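Local coordinates for aldehyde reductase YahK (Escherichia coli, PDB 1UUF), which catalyses the NADPH-dependent, zinc-dependent reduction of a wide range of aldehydes to their corresponding alcohols, strongly preferring NADPH over NADH, at residues P186-Q191 against L324-E329; G210-H215 against V333-M338; A229-A234 against A248-A253. All coordinates share one frame; numbering follows the deposited sequence.

Interaction 1: residues P186-Q191 against L324-E329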
loop_
_atom_site.group_PDB
_atom_site.type_symbol
_atom_site.label_atom_id
_atom_site.label_comp_id
_atom_site.label_asym_id
_atom_site.label_seq_id
_atom_site.Cartn_x
_atom_site.Cartn_y
_atom_site.Cartn_z
ATOM N N PRO A 186 -2.289 -13.737 0.894
ATOM C CA PRO A 186 -1.710 -12.509 1.447
ATOM C C PRO A 186 -0.907 -12.762 2.722
ATOM O O PRO A 186 0.067 -12.068 2.987
ATOM C CB PRO A 186 -2.930 -11.617 1.677
ATOM C CG PRO A 186 -4.039 -12.603 1.928
ATOM C CD PRO A 186 -3.761 -13.675 0.894
ATOM N N LEU A 187 -1.310 -13.755 3.511
ATOM C CA LEU A 187 -0.569 -14.063 4.729
ATOM C C LEU A 187 0.840 -14.486 4.339
ATOM O O LEU A 187 1.814 -14.104 4.991
ATOM C CB LEU A 187 -1.261 -15.179 5.518
ATOM C CG LEU A 187 -2.537 -14.759 6.245
ATOM C CD1 LEU A 187 -3.235 -15.997 6.801
ATOM C CD2 LEU A 187 -2.192 -13.771 7.363
ATOM N N ARG A 188 0.951 -15.266 3.268
ATOM C CA ARG A 188 2.258 -15.703 2.794
ATOM C C ARG A 188 3.004 -14.551 2.124
ATOM O O ARG A 188 4.194 -14.354 2.359
ATOM C CB ARG A 188 2.127 -16.856 1.792
ATOM C CG ARG A 188 1.756 -18.203 2.403
ATOM C CD ARG A 188 2.757 -18.637 3.470
ATOM N NE ARG A 188 2.582 -20.039 3.847
ATOM C CZ ARG A 188 3.144 -20.607 4.912
ATOM N NH1 ARG A 188 3.918 -19.894 5.719
ATOM N NH2 ARG A 188 2.939 -21.894 5.164
ATOM N N HIS A 189 2.304 -13.782 1.295
ATOM C CA HIS A 189 2.951 -12.672 0.597
ATOM C C HIS A 189 3.561 -11.654 1.549
ATOM O O HIS A 189 4.661 -11.150 1.304
ATOM C CB HIS A 189 1.968 -11.968 -0.339
ATOM C CG HIS A 189 2.634 -11.070 -1.334
ATOM N ND1 HIS A 189 2.439 -9.706 -1.358
ATOM C CD2 HIS A 189 3.501 -11.345 -2.337
ATOM C CE1 HIS A 189 3.156 -9.179 -2.335
ATOM N NE2 HIS A 189 3.809 -10.151 -2.945
ATOM N N TRP A 190 2.858 -11.346 2.634
ATOM C CA TRP A 190 3.377 -10.385 3.597
ATOM C C TRP A 190 4.095 -11.076 4.754
ATOM O O TRP A 190 4.256 -10.528 5.845
ATOM C CB TRP A 190 2.260 -9.448 4.065
ATOM C CG TRP A 190 2.054 -8.316 3.077
ATOM C CD1 TRP A 190 2.783 -7.158 2.991
ATOM C CD2 TRP A 190 1.117 -8.278 1.989
ATOM N NE1 TRP A 190 2.356 -6.405 1.916
ATOM C CE2 TRP A 190 1.336 -7.070 1.287
ATOM C CE3 TRP A 190 0.114 -9.150 1.539
ATOM C CZ2 TRP A 190 0.585 -6.711 0.159
ATOM C CZ3 TRP A 190 -0.630 -8.792 0.417
ATOM C CH2 TRP A 190 -0.389 -7.582 -0.259
ATOM N N GLN A 191 4.519 -12.303 4.469
ATOM C CA GLN A 191 5.311 -13.138 5.365
ATOM C C GLN A 191 4.871 -13.319 6.811
ATOM O O GLN A 191 5.670 -13.132 7.734
ATOM C CB GLN A 191 6.755 -12.633 5.332
ATOM C CG GLN A 191 7.193 -12.205 3.935
ATOM C CD GLN A 191 8.645 -11.775 3.860
ATOM O OE1 GLN A 191 9.057 -11.122 2.901
ATOM N NE2 GLN A 191 9.430 -12.152 4.860
ATOM N N LEU A 324 -3.275 -26.303 0.133
ATOM C CA LEU A 324 -3.962 -27.561 0.387
ATOM C C LEU A 324 -3.040 -28.579 1.055
ATOM O O LEU A 324 -3.456 -29.290 1.972
ATOM C CB LEU A 324 -4.524 -28.123 -0.922
ATOM C CG LEU A 324 -5.738 -27.341 -1.434
ATOM C CD1 LEU A 324 -6.108 -27.795 -2.834
ATOM C CD2 LEU A 324 -6.910 -27.540 -0.479
ATOM N N ASP A 325 -1.790 -28.644 0.602
ATOM C CA ASP A 325 -0.824 -29.579 1.179
ATOM C C ASP A 325 -0.548 -29.198 2.633
ATOM O O ASP A 325 -0.525 -30.054 3.522
ATOM C CB ASP A 325 0.487 -29.557 0.388
ATOM C CG ASP A 325 0.321 -30.040 -1.044
ATOM O OD1 ASP A 325 -0.704 -30.688 -1.350
ATOM O OD2 ASP A 325 1.233 -29.781 -1.862
ATOM N N PHE A 326 -0.337 -27.906 2.856
ATOM C CA PHE A 326 -0.079 -27.353 4.185
ATOM C C PHE A 326 -1.250 -27.677 5.116
ATOM O O PHE A 326 -1.059 -28.137 6.241
ATOM C CB PHE A 326 0.098 -25.832 4.071
ATOM C CG PHE A 326 0.283 -25.126 5.386
ATOM C CD1 PHE A 326 1.529 -25.082 6.004
ATOM C CD2 PHE A 326 -0.787 -24.475 5.990
ATOM C CE1 PHE A 326 1.704 -24.394 7.208
ATOM C CE2 PHE A 326 -0.624 -23.786 7.191
ATOM C CZ PHE A 326 0.625 -23.745 7.800
ATOM N N CYS A 327 -2.470 -27.437 4.643
ATOM C CA CYS A 327 -3.649 -27.710 5.449
ATOM C C CYS A 327 -3.815 -29.202 5.721
ATOM O O CYS A 327 -4.255 -29.595 6.800
ATOM C CB CYS A 327 -4.903 -27.159 4.764
ATOM S SG CYS A 327 -4.986 -25.344 4.784
ATOM N N ALA A 328 -3.455 -30.036 4.751
ATOM C CA ALA A 328 -3.584 -31.478 4.944
ATOM C C ALA A 328 -2.609 -31.942 6.021
ATOM O O ALA A 328 -2.969 -32.718 6.910
ATOM C CB ALA A 328 -3.307 -32.219 3.637
ATOM N N GLU A 329 -1.375 -31.459 5.950
ATOM C CA GLU A 329 -0.368 -31.856 6.925
ATOM C C GLU A 329 -0.663 -31.339 8.326
ATOM O O GLU A 329 -0.283 -31.970 9.311
ATOM C CB GLU A 329 1.026 -31.395 6.481
ATOM C CG GLU A 329 1.166 -29.909 6.234
ATOM C CD GLU A 329 2.599 -29.507 5.931
ATOM O OE1 GLU A 329 3.204 -30.100 5.014
ATOM O OE2 GLU A 329 3.119 -28.596 6.611
#

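Interaction 2: residues G210-H215 against V333-M338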
loop_
_atom_site.group_PDB
_atom_site.type_symbol
_atom_site.label_atom_id
_atom_site.label_comp_id
_atom_site.label_asym_id
_atom_site.label_seq_id
_atom_site.Cartn_x
_atom_site.Cartn_y
_atom_site.Cartn_z
ATOM N N GLY A 210 -8.731 -16.852 8.024
ATOM C CA GLY A 210 -7.555 -16.022 8.246
ATOM C C GLY A 210 -6.954 -16.285 9.615
ATOM O O GLY A 210 -5.732 -16.350 9.776
ATOM N N ILE A 211 -7.813 -16.444 10.614
ATOM C CA ILE A 211 -7.348 -16.713 11.970
ATOM C C ILE A 211 -6.713 -18.102 12.038
ATOM O O ILE A 211 -5.604 -18.262 12.544
ATOM C CB ILE A 211 -8.516 -16.615 12.971
ATOM C CG1 ILE A 211 -9.051 -15.180 12.979
ATOM C CG2 ILE A 211 -8.053 -17.021 14.367
ATOM C CD1 ILE A 211 -10.304 -14.988 13.813
ATOM N N LYS A 212 -7.420 -19.104 11.524
ATOM C CA LYS A 212 -6.908 -20.471 11.521
ATOM C C LYS A 212 -5.540 -20.555 10.853
ATOM O O LYS A 212 -4.604 -21.166 11.382
ATOM C CB LYS A 212 -7.859 -21.399 10.759
ATOM C CG LYS A 212 -9.122 -21.807 11.489
ATOM C CD LYS A 212 -10.042 -22.543 10.514
ATOM C CE LYS A 212 -11.260 -23.150 11.191
ATOM N NZ LYS A 212 -10.956 -24.481 11.788
ATOM N N LEU A 213 -5.425 -19.947 9.679
ATOM C CA LEU A 213 -4.180 -20.001 8.927
ATOM C C LEU A 213 -3.048 -19.178 9.526
ATOM O O LEU A 213 -1.909 -19.639 9.576
ATOM C CB LEU A 213 -4.432 -19.579 7.476
ATOM C CG LEU A 213 -5.397 -20.498 6.717
ATOM C CD1 LEU A 213 -5.695 -19.900 5.348
ATOM C CD2 LEU A 213 -4.793 -21.886 6.567
ATOM N N ALA A 214 -3.349 -17.965 9.978
ATOM C CA ALA A 214 -2.317 -17.120 10.573
ATOM C C ALA A 214 -1.773 -17.817 11.815
ATOM O O ALA A 214 -0.575 -17.765 12.097
ATOM C CB ALA A 214 -2.894 -15.757 10.944
ATOM N N HIS A 215 -2.663 -18.468 12.556
ATOM C CA HIS A 215 -2.264 -19.183 13.761
ATOM C C HIS A 215 -1.368 -20.362 13.399
ATOM O O HIS A 215 -0.329 -20.584 14.027
ATOM C CB HIS A 215 -3.500 -19.692 14.512
ATOM C CG HIS A 215 -3.176 -20.589 15.665
ATOM N ND1 HIS A 215 -2.474 -20.157 16.770
ATOM C CD2 HIS A 215 -3.433 -21.902 15.873
ATOM C CE1 HIS A 215 -2.313 -21.165 17.608
ATOM N NE2 HIS A 215 -2.885 -22.237 17.088
ATOM N N VAL A 333 -9.059 -27.407 8.364
ATOM C CA VAL A 333 -10.243 -27.431 7.515
ATOM C C VAL A 333 -11.133 -26.280 7.955
ATOM O O VAL A 333 -10.896 -25.668 8.999
ATOM C CB VAL A 333 -11.050 -28.746 7.653
ATOM C CG1 VAL A 333 -10.197 -29.923 7.241
ATOM C CG2 VAL A 333 -11.546 -28.914 9.079
ATOM N N ALA A 334 -12.154 -25.985 7.160
ATOM C CA ALA A 334 -13.081 -24.913 7.493
ATOM C C ALA A 334 -14.150 -25.452 8.434
ATOM O O ALA A 334 -14.399 -26.657 8.463
ATOM C CB ALA A 334 -13.741 -24.381 6.223
ATOM N N ASP A 335 -14.759 -24.567 9.219
ATOM C CA ASP A 335 -15.845 -24.963 10.115
ATOM C C ASP A 335 -17.069 -24.746 9.239
ATOM O O ASP A 335 -17.339 -23.625 8.814
ATOM C CB ASP A 335 -15.899 -24.063 11.348
ATOM C CG ASP A 335 -14.627 -24.130 12.169
ATOM O OD1 ASP A 335 -14.020 -25.217 12.234
ATOM O OD2 ASP A 335 -14.241 -23.101 12.758
ATOM N N ILE A 336 -17.814 -25.813 8.981
ATOM C CA ILE A 336 -18.942 -25.709 8.068
ATOM C C ILE A 336 -20.299 -26.166 8.566
ATOM O O ILE A 336 -20.424 -26.804 9.611
ATOM C CB ILE A 336 -18.653 -26.521 6.791
ATOM C CG1 ILE A 336 -18.664 -28.020 7.123
ATOM C CG2 ILE A 336 -17.286 -26.151 6.230
ATOM C CD1 ILE A 336 -18.534 -28.931 5.915
ATOM N N GLU A 337 -21.316 -25.820 7.783
ATOM C CA GLU A 337 -22.683 -26.234 8.043
ATOM C C GLU A 337 -23.152 -26.771 6.704
ATOM O O GLU A 337 -23.286 -26.021 5.735
ATOM C CB GLU A 337 -23.579 -25.074 8.463
ATOM C CG GLU A 337 -24.981 -25.557 8.823
ATOM C CD GLU A 337 -25.867 -24.466 9.368
ATOM O OE1 GLU A 337 -25.347 -23.582 10.081
ATOM O OE2 GLU A 337 -27.089 -24.507 9.097
ATOM N N MET A 338 -23.384 -28.077 6.648
ATOM C CA MET A 338 -23.814 -28.721 5.416
ATOM C C MET A 338 -25.281 -28.435 5.119
ATOM O O MET A 338 -26.123 -28.467 6.017
ATOM C CB MET A 338 -23.587 -30.228 5.524
ATOM C CG MET A 338 -23.636 -30.961 4.200
ATOM S SD MET A 338 -23.141 -32.679 4.386
ATOM C CE MET A 338 -21.363 -32.510 4.459
HETATM O O HOH W 1 -9.101 -26.648 11.340
#

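Interaction 3: residues A229-A234 against A248-A253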
loop_
_atom_site.group_PDB
_atom_site.type_symbol
_atom_site.label_atom_id
_atom_site.label_comp_id
_atom_site.label_asym_id
_atom_site.label_seq_id
_atom_site.Cartn_x
_atom_site.Cartn_y
_atom_site.Cartn_z
ATOM N N ALA A 229 -20.220 -10.154 21.082
ATOM C CA ALA A 229 -20.787 -11.474 20.843
ATOM C C ALA A 229 -19.830 -12.484 20.219
ATOM O O ALA A 229 -19.897 -13.673 20.525
ATOM C CB ALA A 229 -22.034 -11.347 19.978
ATOM N N LYS A 230 -18.931 -12.021 19.356
ATOM C CA LYS A 230 -18.010 -12.935 18.688
ATOM C C LYS A 230 -16.621 -13.023 19.311
ATOM O O LYS A 230 -15.727 -13.655 18.751
ATOM C CB LYS A 230 -17.897 -12.545 17.212
ATOM C CG LYS A 230 -19.252 -12.428 16.531
ATOM C CD LYS A 230 -19.136 -11.980 15.088
ATOM C CE LYS A 230 -18.627 -13.097 14.201
ATOM N NZ LYS A 230 -18.458 -12.630 12.797
ATOM N N ARG A 231 -16.441 -12.410 20.475
ATOM C CA ARG A 231 -15.139 -12.436 21.129
ATOM C C ARG A 231 -14.689 -13.854 21.478
ATOM O O ARG A 231 -13.570 -14.248 21.159
ATOM C CB ARG A 231 -15.154 -11.572 22.393
ATOM C CG ARG A 231 -13.802 -11.499 23.091
ATOM C CD ARG A 231 -13.883 -10.687 24.372
ATOM N NE ARG A 231 -14.198 -9.285 24.114
ATOM C CZ ARG A 231 -13.298 -8.360 23.791
ATOM N NH1 ARG A 231 -12.016 -8.681 23.689
ATOM N NH2 ARG A 231 -13.682 -7.109 23.571
ATOM N N GLU A 232 -15.553 -14.623 22.137
ATOM C CA GLU A 232 -15.196 -15.990 22.500
ATOM C C GLU A 232 -14.975 -16.841 21.258
ATOM O O GLU A 232 -14.081 -17.688 21.226
ATOM C CB GLU A 232 -16.288 -16.622 23.367
ATOM C CG GLU A 232 -16.310 -16.109 24.793
ATOM C CD GLU A 232 -15.002 -16.358 25.510
ATOM O OE1 GLU A 232 -14.525 -17.514 25.494
ATOM O OE2 GLU A 232 -14.449 -15.401 26.090
ATOM N N ALA A 233 -15.793 -16.610 20.238
ATOM C CA ALA A 233 -15.685 -17.355 18.988
ATOM C C ALA A 233 -14.315 -17.159 18.342
ATOM O O ALA A 233 -13.728 -18.108 17.813
ATOM C CB ALA A 233 -16.785 -16.917 18.026
ATOM N N ALA A 234 -13.812 -15.928 18.380
ATOM C CA ALA A 234 -12.509 -15.609 17.800
ATOM C C ALA A 234 -11.407 -16.338 18.555
ATOM O O ALA A 234 -10.462 -16.839 17.953
ATOM C CB ALA A 234 -12.269 -14.106 17.841
ATOM N N ALA A 248 -12.312 2.174 21.748
ATOM C CA ALA A 248 -11.085 2.945 21.584
ATOM C C ALA A 248 -9.956 2.513 22.512
ATOM O O ALA A 248 -8.791 2.507 22.112
ATOM C CB ALA A 248 -11.380 4.430 21.778
ATOM N N ASP A 249 -10.297 2.158 23.746
ATOM C CA ASP A 249 -9.290 1.732 24.709
ATOM C C ASP A 249 -8.610 0.442 24.264
ATOM O O ASP A 249 -7.393 0.308 24.375
ATOM C CB ASP A 249 -9.923 1.543 26.086
ATOM C CG ASP A 249 -10.487 2.834 26.644
ATOM O OD1 ASP A 249 -9.707 3.792 26.830
ATOM O OD2 ASP A 249 -11.711 2.894 26.893
ATOM N N GLU A 250 -9.394 -0.505 23.757
ATOM C CA GLU A 250 -8.833 -1.768 23.290
ATOM C C GLU A 250 -7.938 -1.542 22.071
ATOM O O GLU A 250 -6.861 -2.127 21.963
ATOM C CB GLU A 250 -9.956 -2.752 22.951
ATOM C CG GLU A 250 -10.690 -3.291 24.177
ATOM C CD GLU A 250 -11.774 -4.293 23.822
ATOM O OE1 GLU A 250 -11.476 -5.256 23.086
ATOM O OE2 GLU A 250 -12.923 -4.123 24.284
ATOM N N MET A 251 -8.382 -0.686 21.157
ATOM C CA MET A 251 -7.604 -0.386 19.957
ATOM C C MET A 251 -6.291 0.317 20.298
ATOM O O MET A 251 -5.235 -0.032 19.771
ATOM C CB MET A 251 -8.422 0.492 19.009
ATOM C CG MET A 251 -9.610 -0.209 18.388
ATOM S SD MET A 251 -9.104 -1.397 17.136
ATOM C CE MET A 251 -9.159 -0.386 15.687
ATOM N N ALA A 252 -6.363 1.303 21.188
ATOM C CA ALA A 252 -5.187 2.069 21.589
ATOM C C ALA A 252 -4.064 1.208 22.159
ATOM O O ALA A 252 -2.888 1.554 22.041
ATOM C CB ALA A 252 -5.587 3.136 22.604
ATOM N N ALA A 253 -4.423 0.084 22.770
ATOM C CA ALA A 253 -3.430 -0.805 23.357
ATOM C C ALA A 253 -2.545 -1.479 22.309
ATOM O O ALA A 253 -1.531 -2.085 22.651
ATOM C CB ALA A 253 -4.124 -1.861 24.208
#

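Interaction 1: residues P186-Q191 against L324-E329
R188 NH2 is the polar atom around which this contact is built: it lies over one face of the F326 ring, 3.5 Å from F326 CE1, in a cation-pi interaction between helix 176-189 and helix 317-330. The contact lies on the surface of a zinc-containing alcohol dehydrogenase fold, away from the zinc sites. The nitrogen stands 3.4 Å above the ring plane but is shifted toward the rim, over the CD1-CE1 side; CD1 of F326 is 3.6 Å from R188 NH2. The guanidinium does not lie flat on the phenyl group. The two planes are 75° apart, so the arginine reaches the ring with one terminal nitrogen while R188 CZ is held back at 5.0 Å from the ring centroid, 21° off the normal. This is a useful example of how a cation-pi pair can join helices whose backbones are far apart: the nearest CA atoms, those of R188 and F326, are separated by 12.0 Å, and the long arginine chain and the phenyl ring together span the interval. The arginine chain turns at chi2 (-57°) before running outward to the ring. A second restraint acts on its charged end, since R188 NE is hydrogen-bonded to Y184 OH, one turn earlier on the same helix. E319 and E322 also touch the R188 side chain, and these acidic neighbours would probably help to stabilise its charge. F326, for its part, meets the ring of H330 and rests on A216 of helix 205-216. R188 stands close to where its helix ends. There the chain closes in a Schellman motif with Q191, at positive phi, as the C-prime residue; W190 N still donates to P186 O, and Q191 N bonds back to R188 O at 3.0 Å.

Interaction 2: residues G210-H215 against V333-M338
K212 and D335 approach each other at a slant, the lysine coming from helix 205-216 and the aspartate from the loop leading into strand 336-339. Up to its last carbon the lysine is nearly straight; it then turns at chi4 (-84°), and this final bend swings the ammonium into the space bounded by the V333 carbonyl and the D335 carboxylate. K212 NZ donates to V333 O at 3.0 Å, meeting that oxygen almost end-on, with a C=O...N angle of 166°. The same nitrogen forms a salt bridge with D335 OD1 at 3.2 Å. Here the approach is different, because NZ sits above the carboxylate, 44° out of its plane. The other oxygen, D335 OD2, lies 3.4 Å from K212 CE, so the carboxylate leans over the end of the lysine chain instead of facing the ammonium squarely. A water completes the group: it accepts from K212 NZ at 2.9 Å and from V333 N at 3.1 Å, bridging the two, while NZ holds V333 O directly. The case illustrates how a single ammonium, with several hydrogens to give, can gather backbone, carboxylate and solvent at one point. Replacing K212 by an alanine would probably leave the D335 carboxylate without its opposite charge and the V333 carbonyl without this donor, opening a gap beside the water. H208, one turn earlier on the lysine's helix, reinforces the junction through a hydrogen bond between its NE2 and D335 N. L237 of helix 231-237 packs against both K212 and D335, while strand 336-339 runs on beside strand 359-363, so helix 205-216 of the Rossmann-type coenzyme domain is tied to the sheet of the GroES-like catalytic domain.

Interaction 3: residues A229-A234 against A248-A253
In the Rossmann-type domain, a salt bridge between R231 and E250 joins helix 231-237, which precedes strand 241-244, at one edge of the sheet, to helix 248-252, which follows that strand. The side chains reach out from opposite directions over the strand end. R231 starts with CG anti to the backbone N (chi1 -177°) and turns at chi3, bringing the guanidinium edge to the glutamate. R231 NH2 donates to E250 OE1 at 2.9 Å, nearly straight at 169°; the oxygen is close to the guanidinium plane and is approached on its syn side. A weak second bond runs from the same nitrogen to E250 OE2 at 3.2 Å. The planes of the two groups are 46° apart, so they do not lie flat together as in the textbook two-pronged pair, and one nitrogen serves both oxygens. Both partners have further ties: R231 NH2 also forms a salt bridge with E228, whereas E250 OE2 is bonded to N247 ND2 and E250 OE1 to the backbone N of N244 on the strand. Surface pairs like this one show how a charge bridge can be built into a local network and need not stand alone. R231 NH1 stays 3.5 Å from E250 OE1, so the straight bond is made by NH2.

Overall arrangement
Read from the N terminus, residues 186-191 open interaction 1, 210-215 open interaction 2 and 229-234 open interaction 3. Interaction 3 closes first, at 248-253, a short local loop that lies wholly within the two longer ones. Interaction 1 closes at 324-329 and interaction 2 at 333-338, so these two cross. They also touch: L187 packs against L213 and A214, and L213 reaches C327, bringing helices 176-189, 205-216 and 317-330 together. Interaction 2 carries the connection on to the sheet of the catalytic domain, whereas interaction 3, its centre about 20 Å from that of interaction 2, joins helices at the outer edge of the Rossmann sheet.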